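Local coordinates for cytomegalovirus protein US2 (Human herpesvirus 5, PDB 1IM3), which binds newly made MHC class I heavy chains and sends them through the SEC61 translocon to the cytosol for proteasomal destruction, hiding infected cells from cytotoxic T lymphocytes, at residues C10-G15 with L67-I72; F18-I23 with K61-N66; F73-L78 with R90-L95. One frame throughout, in Å; residues are numbered along the deposited sequence.

Contact 1: residues C10-G15 with L67-I72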
loop_
_atom_site.group_PDB
_atom_site.type_symbol
_atom_site.label_atom_id
_atom_site.label_comp_id
_atom_site.label_asym_id
_atom_site.label_seq_id
_atom_site.Cartn_x
_atom_site.Cartn_y
_atom_site.Cartn_z
ATOM N N CYS D 10 9.218 -30.145 -14.218
ATOM C CA CYS D 10 7.827 -29.861 -14.531
ATOM C C CYS D 10 7.588 -30.289 -15.978
ATOM O O CYS D 10 8.529 -30.450 -16.740
ATOM C CB CYS D 10 7.575 -28.353 -14.390
ATOM S SG CYS D 10 8.784 -27.408 -15.385
ATOM N N TYR D 11 6.332 -30.478 -16.350
ATOM C CA TYR D 11 6.000 -30.856 -17.714
ATOM C C TYR D 11 4.550 -30.486 -17.926
ATOM O O TYR D 11 3.778 -30.387 -16.966
ATOM C CB TYR D 11 6.235 -32.362 -17.953
ATOM C CG TYR D 11 5.292 -33.318 -17.249
ATOM C CD1 TYR D 11 3.983 -33.528 -17.720
ATOM C CD2 TYR D 11 5.703 -34.026 -16.117
ATOM C CE1 TYR D 11 3.107 -34.415 -17.078
ATOM C CE2 TYR D 11 4.829 -34.923 -15.463
ATOM C CZ TYR D 11 3.540 -35.106 -15.950
ATOM O OH TYR D 11 2.686 -35.966 -15.298
ATOM N N ILE D 12 4.184 -30.247 -19.178
ATOM C CA ILE D 12 2.810 -29.898 -19.491
ATOM C C ILE D 12 2.159 -31.001 -20.296
ATOM O O ILE D 12 2.751 -31.533 -21.227
ATOM C CB ILE D 12 2.747 -28.599 -20.285
ATOM C CG1 ILE D 12 3.350 -27.479 -19.448
ATOM C CG2 ILE D 12 1.299 -28.267 -20.642
ATOM C CD1 ILE D 12 3.350 -26.146 -20.134
ATOM N N ASP D 13 0.930 -31.331 -19.948
ATOM C CA ASP D 13 0.231 -32.372 -20.656
ATOM C C ASP D 13 -1.193 -31.920 -20.929
ATOM O O ASP D 13 -2.025 -31.861 -20.019
ATOM C CB ASP D 13 0.233 -33.646 -19.824
ATOM C CG ASP D 13 -0.244 -34.843 -20.605
ATOM O OD1 ASP D 13 0.494 -35.297 -21.510
ATOM O OD2 ASP D 13 -1.361 -35.328 -20.321
ATOM N N ASN D 14 -1.463 -31.592 -22.190
ATOM C CA ASN D 14 -2.784 -31.148 -22.610
ATOM C C ASN D 14 -3.349 -29.998 -21.801
ATOM O O ASN D 14 -4.393 -30.117 -21.175
ATOM C CB ASN D 14 -3.782 -32.301 -22.572
ATOM C CG ASN D 14 -4.197 -32.750 -23.959
ATOM O OD1 ASN D 14 -4.224 -31.949 -24.905
ATOM N ND2 ASN D 14 -4.535 -34.035 -24.090
ATOM N N GLY D 15 -2.648 -28.885 -21.810
ATOM C CA GLY D 15 -3.110 -27.703 -21.105
ATOM C C GLY D 15 -3.069 -27.719 -19.592
ATOM O O GLY D 15 -3.742 -26.916 -18.945
ATOM N N LEU D 67 -2.477 -28.441 -13.298
ATOM C CA LEU D 67 -2.706 -27.026 -13.209
ATOM C C LEU D 67 -2.885 -26.445 -14.604
ATOM O O LEU D 67 -1.968 -26.488 -15.422
ATOM C CB LEU D 67 -1.530 -26.366 -12.485
ATOM C CG LEU D 67 -1.744 -24.878 -12.289
ATOM C CD1 LEU D 67 -3.060 -24.634 -11.542
ATOM C CD2 LEU D 67 -0.582 -24.312 -11.536
ATOM N N ASP D 68 -4.068 -25.918 -14.880
ATOM C CA ASP D 68 -4.311 -25.344 -16.196
ATOM C C ASP D 68 -3.402 -24.152 -16.422
ATOM O O ASP D 68 -3.387 -23.217 -15.639
ATOM C CB ASP D 68 -5.760 -24.863 -16.365
ATOM C CG ASP D 68 -6.769 -25.995 -16.387
ATOM O OD1 ASP D 68 -6.410 -27.140 -16.744
ATOM O OD2 ASP D 68 -7.947 -25.725 -16.058
ATOM N N VAL D 69 -2.602 -24.202 -17.467
ATOM C CA VAL D 69 -1.786 -23.054 -17.774
ATOM C C VAL D 69 -2.143 -22.741 -19.186
ATOM O O VAL D 69 -2.451 -23.612 -19.992
ATOM C CB VAL D 69 -0.278 -23.309 -17.732
ATOM C CG1 VAL D 69 0.169 -23.526 -16.289
ATOM C CG2 VAL D 69 0.074 -24.474 -18.651
ATOM N N MET D 70 -2.128 -21.474 -19.483
ATOM C CA MET D 70 -2.434 -21.048 -20.818
ATOM C C MET D 70 -1.421 -21.603 -21.816
ATOM O O MET D 70 -0.312 -22.000 -21.447
ATOM C CB MET D 70 -2.433 -19.536 -20.867
ATOM C CG MET D 70 -3.514 -18.917 -20.023
ATOM S SD MET D 70 -3.414 -17.148 -20.189
ATOM C CE MET D 70 -4.579 -16.887 -21.498
ATOM N N PRO D 71 -1.802 -21.645 -23.102
ATOM C CA PRO D 71 -0.941 -22.148 -24.180
ATOM C C PRO D 71 0.361 -21.357 -24.256
ATOM O O PRO D 71 1.423 -21.892 -24.584
ATOM C CB PRO D 71 -1.800 -21.945 -25.422
ATOM C CG PRO D 71 -3.195 -22.108 -24.890
ATOM C CD PRO D 71 -3.144 -21.319 -23.611
ATOM N N ILE D 72 0.264 -20.073 -23.945
ATOM C CA ILE D 72 1.416 -19.182 -23.967
ATOM C C ILE D 72 2.472 -19.564 -22.932
ATOM O O ILE D 72 3.549 -18.979 -22.893
ATOM C CB ILE D 72 0.999 -17.753 -23.637
ATOM C CG1 ILE D 72 -0.380 -17.463 -24.220
ATOM C CG2 ILE D 72 2.018 -16.781 -24.184
ATOM C CD1 ILE D 72 -0.990 -16.183 -23.680
#
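Gly15 and Ile12 make this contact with Asp68 and Val69, one through its backbone and the other through its side chain. The amide of Val69 donates to the carbonyl of Gly15, with N to O at 3.3 Å. The bond is somewhat bent, 147° at the hydrogen, and the donor lies well above the carbonyl plane instead of on a lone pair. The same oxygen is approached by the CA-H of Asp68, with CA 3.2 Å from Gly15 O. The carboxylate of Asp68 also comes near, with OD1 3.5 Å from Gly15 O; both are acceptors, so no bond forms there. The aspartate side chain also packs on Lys16.

The apolar part is small. Ile12 has its CG1 branch anti to the carbonyl carbon (chi1 -61°) and fully extended beyond it (chi2 180°). This carries CD1 across to the CG2 methyl of Val69, 4.0 Å away. Val69 turns CG1 anti to its carbonyl carbon, which places CG2 between N and C, where it meets the isoleucine tip. The two side chains cross at a slant. Ile12 also packs on Phe73 and Pro93, and Val69 on Leu17, so the methyl pair is part of a larger apolar cluster. Gly15 and Asn14, both with positive phi, lie in the turn between strands 3-12 and 16-25. The contact lies near the surface at one end of the immunoglobulin-like lumenal domain, where a beta-hairpin turn meets the end of strand 59-68.

Contact 2: residues F18-I23 with K61-N66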
loop_
_atom_site.group_PDB
_atom_site.type_symbol
_atom_site.label_atom_id
_atom_site.label_comp_id
_atom_site.label_asym_id
_atom_site.label_seq_id
_atom_site.Cartn_x
_atom_site.Cartn_y
_atom_site.Cartn_z
ATOM N N PHE D 18 2.292 -29.933 -14.446
ATOM C CA PHE D 18 2.627 -30.927 -13.423
ATOM C C PHE D 18 4.039 -30.528 -13.026
ATOM O O PHE D 18 4.919 -30.458 -13.881
ATOM C CB PHE D 18 2.638 -32.345 -13.996
ATOM C CG PHE D 18 1.275 -32.918 -14.221
ATOM C CD1 PHE D 18 0.729 -33.832 -13.320
ATOM C CD2 PHE D 18 0.528 -32.537 -15.333
ATOM C CE1 PHE D 18 -0.555 -34.363 -13.521
ATOM C CE2 PHE D 18 -0.749 -33.056 -15.546
ATOM C CZ PHE D 18 -1.293 -33.973 -14.637
ATOM N N ALA D 19 4.250 -30.224 -11.750
ATOM C CA ALA D 19 5.571 -29.814 -11.300
ATOM C C ALA D 19 5.858 -30.430 -9.944
ATOM O O ALA D 19 5.033 -30.379 -9.037
ATOM C CB ALA D 19 5.647 -28.305 -11.214
ATOM N N ARG D 20 7.039 -31.026 -9.831
ATOM C CA ARG D 20 7.446 -31.673 -8.600
ATOM C C ARG D 20 8.818 -31.158 -8.212
ATOM O O ARG D 20 9.675 -30.939 -9.067
ATOM C CB ARG D 20 7.500 -33.187 -8.793
ATOM C CG ARG D 20 7.830 -33.944 -7.518
ATOM C CD ARG D 20 7.686 -35.432 -7.741
ATOM N NE ARG D 20 6.363 -35.743 -8.274
ATOM C CZ ARG D 20 6.000 -36.934 -8.738
ATOM N NH1 ARG D 20 6.871 -37.934 -8.735
ATOM N NH2 ARG D 20 4.770 -37.126 -9.199
ATOM N N GLY D 21 9.023 -30.953 -6.922
ATOM C CA GLY D 21 10.302 -30.468 -6.478
ATOM C C GLY D 21 10.456 -30.761 -5.007
ATOM O O GLY D 21 9.513 -31.183 -4.333
ATOM N N SER D 22 11.653 -30.530 -4.502
ATOM C CA SER D 22 11.919 -30.777 -3.105
ATOM C C SER D 22 13.082 -29.929 -2.644
ATOM O O SER D 22 14.014 -29.661 -3.409
ATOM C CB SER D 22 12.235 -32.257 -2.884
ATOM O OG SER D 22 12.678 -32.484 -1.557
ATOM N N ILE D 23 13.003 -29.500 -1.390
ATOM C CA ILE D 23 14.048 -28.698 -0.773
ATOM C C ILE D 23 14.169 -29.173 0.675
ATOM O O ILE D 23 13.157 -29.304 1.366
ATOM C CB ILE D 23 13.665 -27.204 -0.777
ATOM C CG1 ILE D 23 13.630 -26.692 -2.220
ATOM C CG2 ILE D 23 14.641 -26.400 0.070
ATOM C CD1 ILE D 23 13.267 -25.247 -2.345
ATOM N N LYS D 61 8.183 -29.653 -0.013
ATOM C CA LYS D 61 8.046 -30.397 -1.251
ATOM C C LYS D 61 6.757 -30.037 -1.974
ATOM O O LYS D 61 5.724 -29.728 -1.354
ATOM C CB LYS D 61 8.055 -31.896 -0.963
ATOM C CG LYS D 61 9.366 -32.401 -0.391
ATOM C CD LYS D 61 9.238 -33.848 0.036
ATOM C CE LYS D 61 10.584 -34.434 0.445
ATOM N NZ LYS D 61 10.458 -35.888 0.739
ATOM N N TRP D 62 6.812 -30.079 -3.298
ATOM C CA TRP D 62 5.629 -29.781 -4.067
ATOM C C TRP D 62 5.403 -30.854 -5.108
ATOM O O TRP D 62 6.342 -31.495 -5.573
ATOM C CB TRP D 62 5.728 -28.392 -4.699
ATOM C CG TRP D 62 6.872 -28.165 -5.605
ATOM C CD1 TRP D 62 6.848 -28.215 -6.964
ATOM C CD2 TRP D 62 8.203 -27.731 -5.247
ATOM N NE1 TRP D 62 8.067 -27.832 -7.478
ATOM C CE2 TRP D 62 8.913 -27.529 -6.450
ATOM C CE3 TRP D 62 8.849 -27.483 -4.034
ATOM C CZ2 TRP D 62 10.249 -27.087 -6.474
ATOM C CZ3 TRP D 62 10.172 -27.042 -4.053
ATOM C CH2 TRP D 62 10.860 -26.844 -5.267
ATOM N N ASN D 63 4.138 -31.047 -5.451
ATOM C CA ASN D 63 3.709 -32.048 -6.401
ATOM C C ASN D 63 2.461 -31.492 -7.092
ATOM O O ASN D 63 1.359 -32.021 -6.965
ATOM C CB ASN D 63 3.369 -33.344 -5.670
ATOM C CG ASN D 63 3.020 -34.477 -6.631
ATOM O OD1 ASN D 63 3.474 -34.480 -7.774
ATOM N ND2 ASN D 63 2.225 -35.447 -6.169
ATOM N N VAL D 64 2.659 -30.399 -7.803
ATOM C CA VAL D 64 1.587 -29.723 -8.512
ATOM C C VAL D 64 1.014 -30.620 -9.600
ATOM O O VAL D 64 1.742 -31.082 -10.477
ATOM C CB VAL D 64 2.106 -28.418 -9.131
ATOM C CG1 VAL D 64 0.994 -27.726 -9.921
ATOM C CG2 VAL D 64 2.615 -27.503 -8.029
ATOM N N ARG D 65 -0.284 -30.875 -9.544
ATOM C CA ARG D 65 -0.912 -31.758 -10.517
ATOM C C ARG D 65 -2.107 -31.104 -11.216
ATOM O O ARG D 65 -2.947 -30.460 -10.582
ATOM C CB ARG D 65 -1.337 -33.069 -9.827
ATOM C CG ARG D 65 -0.175 -33.892 -9.261
ATOM C CD ARG D 65 -0.616 -34.824 -8.144
ATOM N NE ARG D 65 -0.817 -34.128 -6.876
ATOM C CZ ARG D 65 -1.165 -34.730 -5.743
ATOM N NH1 ARG D 65 -1.351 -36.045 -5.726
ATOM N NH2 ARG D 65 -1.326 -34.018 -4.630
ATOM N N ASN D 66 -2.102 -31.231 -12.547
ATOM C CA ASN D 66 -3.155 -30.733 -13.441
ATOM C C ASN D 66 -3.494 -29.269 -13.382
ATOM O O ASN D 66 -4.652 -28.895 -13.422
ATOM C CB ASN D 66 -4.424 -31.510 -13.208
ATOM C CG ASN D 66 -4.363 -32.856 -13.819
ATOM O OD1 ASN D 66 -4.433 -32.993 -15.046
ATOM N ND2 ASN D 66 -4.204 -33.883 -12.981
#
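Trp62 lays its indole flat against the backbone of Gly21 on the neighbouring strand. Gly21 CA sits over one face of the six-membered ring, 3.5 Å from its centroid and 23° off the normal, a CH-pi contact. The torsion chi1 of 59° puts CG between the backbone N and the carbonyl carbon and swings the ring across the opposing strand. Gly21 has no side chain on this face, and the indole lies directly on its backbone. Ile23 meets the same ring at its edge, with CG1 3.9 Å from Trp62 CZ3. Further along this face, Ala19 CB packs on Val64 CB at 4.1 Å.

Strands 16-25 and 59-68 are antiparallel neighbours in one sheet of the immunoglobulin-like domain. Ala19 with Val64 and Gly21 with Trp62 are hydrogen-bonded pairs, and their face of the sheet looks toward Leu76 and Leu78 of strand 75-82. Arg20 with Asn63 and Ser22 with Lys61 are the non-hydrogen-bonded pairs on the other face.

There the arginine and asparagine lie side by side, pointing the same way. Arg20 bends at chi3 and grips Asn63 OD1 side-on, with NE at 3.2 Å and NH2 at 3.3 Å. Both nitrogens come from one side of the amide plane, which is turned 80° from the guanidinium. Lys61 runs extended past Ser22 OG, which is bonded to Glu6. Arg65 NH2 makes a salt bridge with Asp51. At the far end the Phe18 ring has the backbone N of Asn66 over its centre, 3.5 Å above the plane. The Asn66 amide lies alongside, with OD1 3.3 Å from Phe18 CZ.

Contact 3: residues F73-L78 with R90-L95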
loop_
_atom_site.group_PDB
_atom_site.type_symbol
_atom_site.label_atom_id
_atom_site.label_comp_id
_atom_site.label_asym_id
_atom_site.label_seq_id
_atom_site.Cartn_x
_atom_site.Cartn_y
_atom_site.Cartn_z
ATOM N N PHE D 73 2.169 -20.533 -22.082
ATOM C CA PHE D 73 3.122 -20.907 -21.056
ATOM C C PHE D 73 4.488 -21.260 -21.591
ATOM O O PHE D 73 4.645 -22.053 -22.514
ATOM C CB PHE D 73 2.620 -22.086 -20.222
ATOM C CG PHE D 73 3.396 -22.297 -18.944
ATOM C CD1 PHE D 73 2.997 -21.675 -17.768
ATOM C CD2 PHE D 73 4.508 -23.132 -18.914
ATOM C CE1 PHE D 73 3.688 -21.887 -16.572
ATOM C CE2 PHE D 73 5.207 -23.351 -17.723
ATOM C CZ PHE D 73 4.793 -22.728 -16.551
ATOM N N GLU D 74 5.488 -20.667 -20.981
ATOM C CA GLU D 74 6.851 -20.951 -21.362
ATOM C C GLU D 74 7.593 -21.684 -20.256
ATOM O O GLU D 74 7.851 -22.882 -20.377
ATOM C CB GLU D 74 7.587 -19.668 -21.679
ATOM C CG GLU D 74 7.536 -19.302 -23.143
ATOM C CD GLU D 74 8.473 -18.160 -23.474
ATOM O OE1 GLU D 74 9.642 -18.202 -23.022
ATOM O OE2 GLU D 74 8.040 -17.231 -24.189
ATOM N N THR D 75 7.973 -20.943 -19.205
ATOM C CA THR D 75 8.673 -21.514 -18.050
ATOM C C THR D 75 7.973 -21.250 -16.692
ATOM O O THR D 75 7.174 -20.307 -16.559
ATOM C CB THR D 75 10.141 -20.998 -17.943
ATOM O OG1 THR D 75 10.157 -19.624 -17.554
ATOM C CG2 THR D 75 10.845 -21.129 -19.271
ATOM N N LEU D 76 8.258 -22.113 -15.706
ATOM C CA LEU D 76 7.722 -21.976 -14.353
ATOM C C LEU D 76 8.727 -21.141 -13.567
ATOM O O LEU D 76 9.883 -21.541 -13.413
ATOM C CB LEU D 76 7.565 -23.344 -13.660
ATOM C CG LEU D 76 7.168 -23.287 -12.164
ATOM C CD1 LEU D 76 5.788 -22.675 -12.029
ATOM C CD2 LEU D 76 7.169 -24.667 -11.551
ATOM N N ALA D 77 8.308 -19.967 -13.109
ATOM C CA ALA D 77 9.177 -19.123 -12.292
ATOM C C ALA D 77 8.683 -19.354 -10.871
ATOM O O ALA D 77 7.574 -18.971 -10.517
ATOM C CB ALA D 77 9.033 -17.661 -12.661
ATOM N N LEU D 78 9.514 -19.983 -10.062
ATOM C CA LEU D 78 9.132 -20.310 -8.707
ATOM C C LEU D 78 9.841 -19.473 -7.662
ATOM O O LEU D 78 11.034 -19.653 -7.417
ATOM C CB LEU D 78 9.407 -21.793 -8.465
ATOM C CG LEU D 78 8.897 -22.419 -7.171
ATOM C CD1 LEU D 78 7.406 -22.138 -7.010
ATOM C CD2 LEU D 78 9.162 -23.933 -7.215
ATOM N N ARG D 90 13.812 -21.793 -11.605
ATOM C CA ARG D 90 13.232 -21.706 -12.933
ATOM C C ARG D 90 13.096 -23.150 -13.431
ATOM O O ARG D 90 14.029 -23.916 -13.287
ATOM C CB ARG D 90 14.155 -20.864 -13.816
ATOM C CG ARG D 90 13.527 -20.382 -15.111
ATOM C CD ARG D 90 14.276 -19.170 -15.669
ATOM N NE ARG D 90 14.063 -19.013 -17.109
ATOM C CZ ARG D 90 14.630 -19.775 -18.047
ATOM N NH1 ARG D 90 15.459 -20.762 -17.715
ATOM N NH2 ARG D 90 14.364 -19.550 -19.330
ATOM N N CYS D 91 11.932 -23.535 -13.965
ATOM C CA CYS D 91 11.721 -24.895 -14.466
ATOM C C CYS D 91 11.177 -24.834 -15.898
ATOM O O CYS D 91 10.171 -24.168 -16.149
ATOM C CB CYS D 91 10.720 -25.689 -13.586
ATOM S SG CYS D 91 10.508 -27.380 -14.246
ATOM N N VAL D 92 11.848 -25.523 -16.822
ATOM C CA VAL D 92 11.417 -25.581 -18.213
ATOM C C VAL D 92 10.658 -26.891 -18.416
ATOM O O VAL D 92 11.185 -27.970 -18.142
ATOM C CB VAL D 92 12.616 -25.568 -19.177
ATOM C CG1 VAL D 92 12.129 -25.511 -20.611
ATOM C CG2 VAL D 92 13.509 -24.380 -18.869
ATOM N N PRO D 93 9.404 -26.818 -18.893
ATOM C CA PRO D 93 8.596 -28.033 -19.117
ATOM C C PRO D 93 9.344 -29.012 -20.043
ATOM O O PRO D 93 9.980 -28.561 -20.984
ATOM C CB PRO D 93 7.314 -27.479 -19.748
ATOM C CG PRO D 93 7.222 -26.108 -19.158
ATOM C CD PRO D 93 8.635 -25.612 -19.242
ATOM N N GLU D 94 9.248 -30.317 -19.816
ATOM C CA GLU D 94 9.978 -31.287 -20.601
ATOM C C GLU D 94 9.245 -32.073 -21.686
ATOM O O GLU D 94 8.990 -31.658 -22.799
ATOM C CB GLU D 94 10.534 -32.350 -19.666
ATOM C CG GLU D 94 11.438 -31.896 -18.555
ATOM C CD GLU D 94 12.265 -33.009 -18.015
ATOM O OE1 GLU D 94 13.241 -33.358 -18.681
ATOM O OE2 GLU D 94 11.987 -33.502 -16.906
ATOM N N LEU D 95 9.244 -33.362 -21.353
ATOM C CA LEU D 95 8.748 -34.539 -22.058
ATOM C C LEU D 95 7.783 -35.316 -21.153
ATOM O O LEU D 95 6.639 -35.512 -21.597
ATOM C CB LEU D 95 9.963 -35.435 -22.351
ATOM C CG LEU D 95 11.078 -35.169 -23.349
ATOM C CD1 LEU D 95 11.644 -33.811 -23.091
ATOM C CD2 LEU D 95 12.126 -36.277 -23.173
#
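This contact lies at the open end of the beta hairpin formed by strands 75-82 and 85-91, beside the disulfide of the immunoglobulin-like domain. Leu76 and Cys91 form an antiparallel hydrogen-bonded pair. Leu76 N donates to Cys91 O at 2.8 Å, nearly straight at 172°. Cys91 N returns the bond to Leu76 O at 2.9 Å. Their side chains leave the sheet on the same face, and Leu76 CB rests 3.9 Å from Cys91 CB. Cys91 holds SG anti to its backbone N (chi1 -179°), and from there the sulfur bonds to Cys10 of strand 3-12.

Beyond this pair the two segments stay close through Pro93. The proline ring presents CD to the carbonyl oxygen of Glu74, with CD to O only 3.1 Å. Its CG touches the edge of the Phe73 ring, close to the ring plane, at 3.7 Å from CE2. Phe73 comes to that position with CG anti to the backbone N (chi1 -166°). The phenyl ring also packs on Ala36 of strand 30-37.

The CG2 methyl of Thr75 lies over one face of the Arg90 guanidinium, 3.9 Å from NH2. Arg90 reaches there by running extended from CG to NE. The same threonine methyl is 4.2 Å from Val92 CG2, a looser touch. On the outer side of the hairpin, the backbones of Glu74 and Thr75 both hydrogen-bond with Asp37 on the neighbouring strand 30-37. That pairing is a classic beta bulge, set just where strand 75-82 begins in its antiparallel sheet.

How the contacts relate
Contact 2 lies nested along the chain inside the loop closed by contact 1, and the two share strand 59-68; their centres are about 14 Å apart. They meet where Tyr11 N probably hydrogen-bonds to Phe18 O at 2.8 Å. Contacts 1 and 3 lie about 10 Å apart between centres. The disulfide joins them, Cys10 SG to Cys91 SG at 2.1 Å, and so links the two sheets. Ile12 CD1 against Phe73 CD2, at 3.5 Å, adds packing beside it. Contacts 2 and 3 face each other across the core, about 12 Å between centres, with Trp62 CZ2 3.4 Å from Leu78 CD2. No other chain of the assembly touches any of the three.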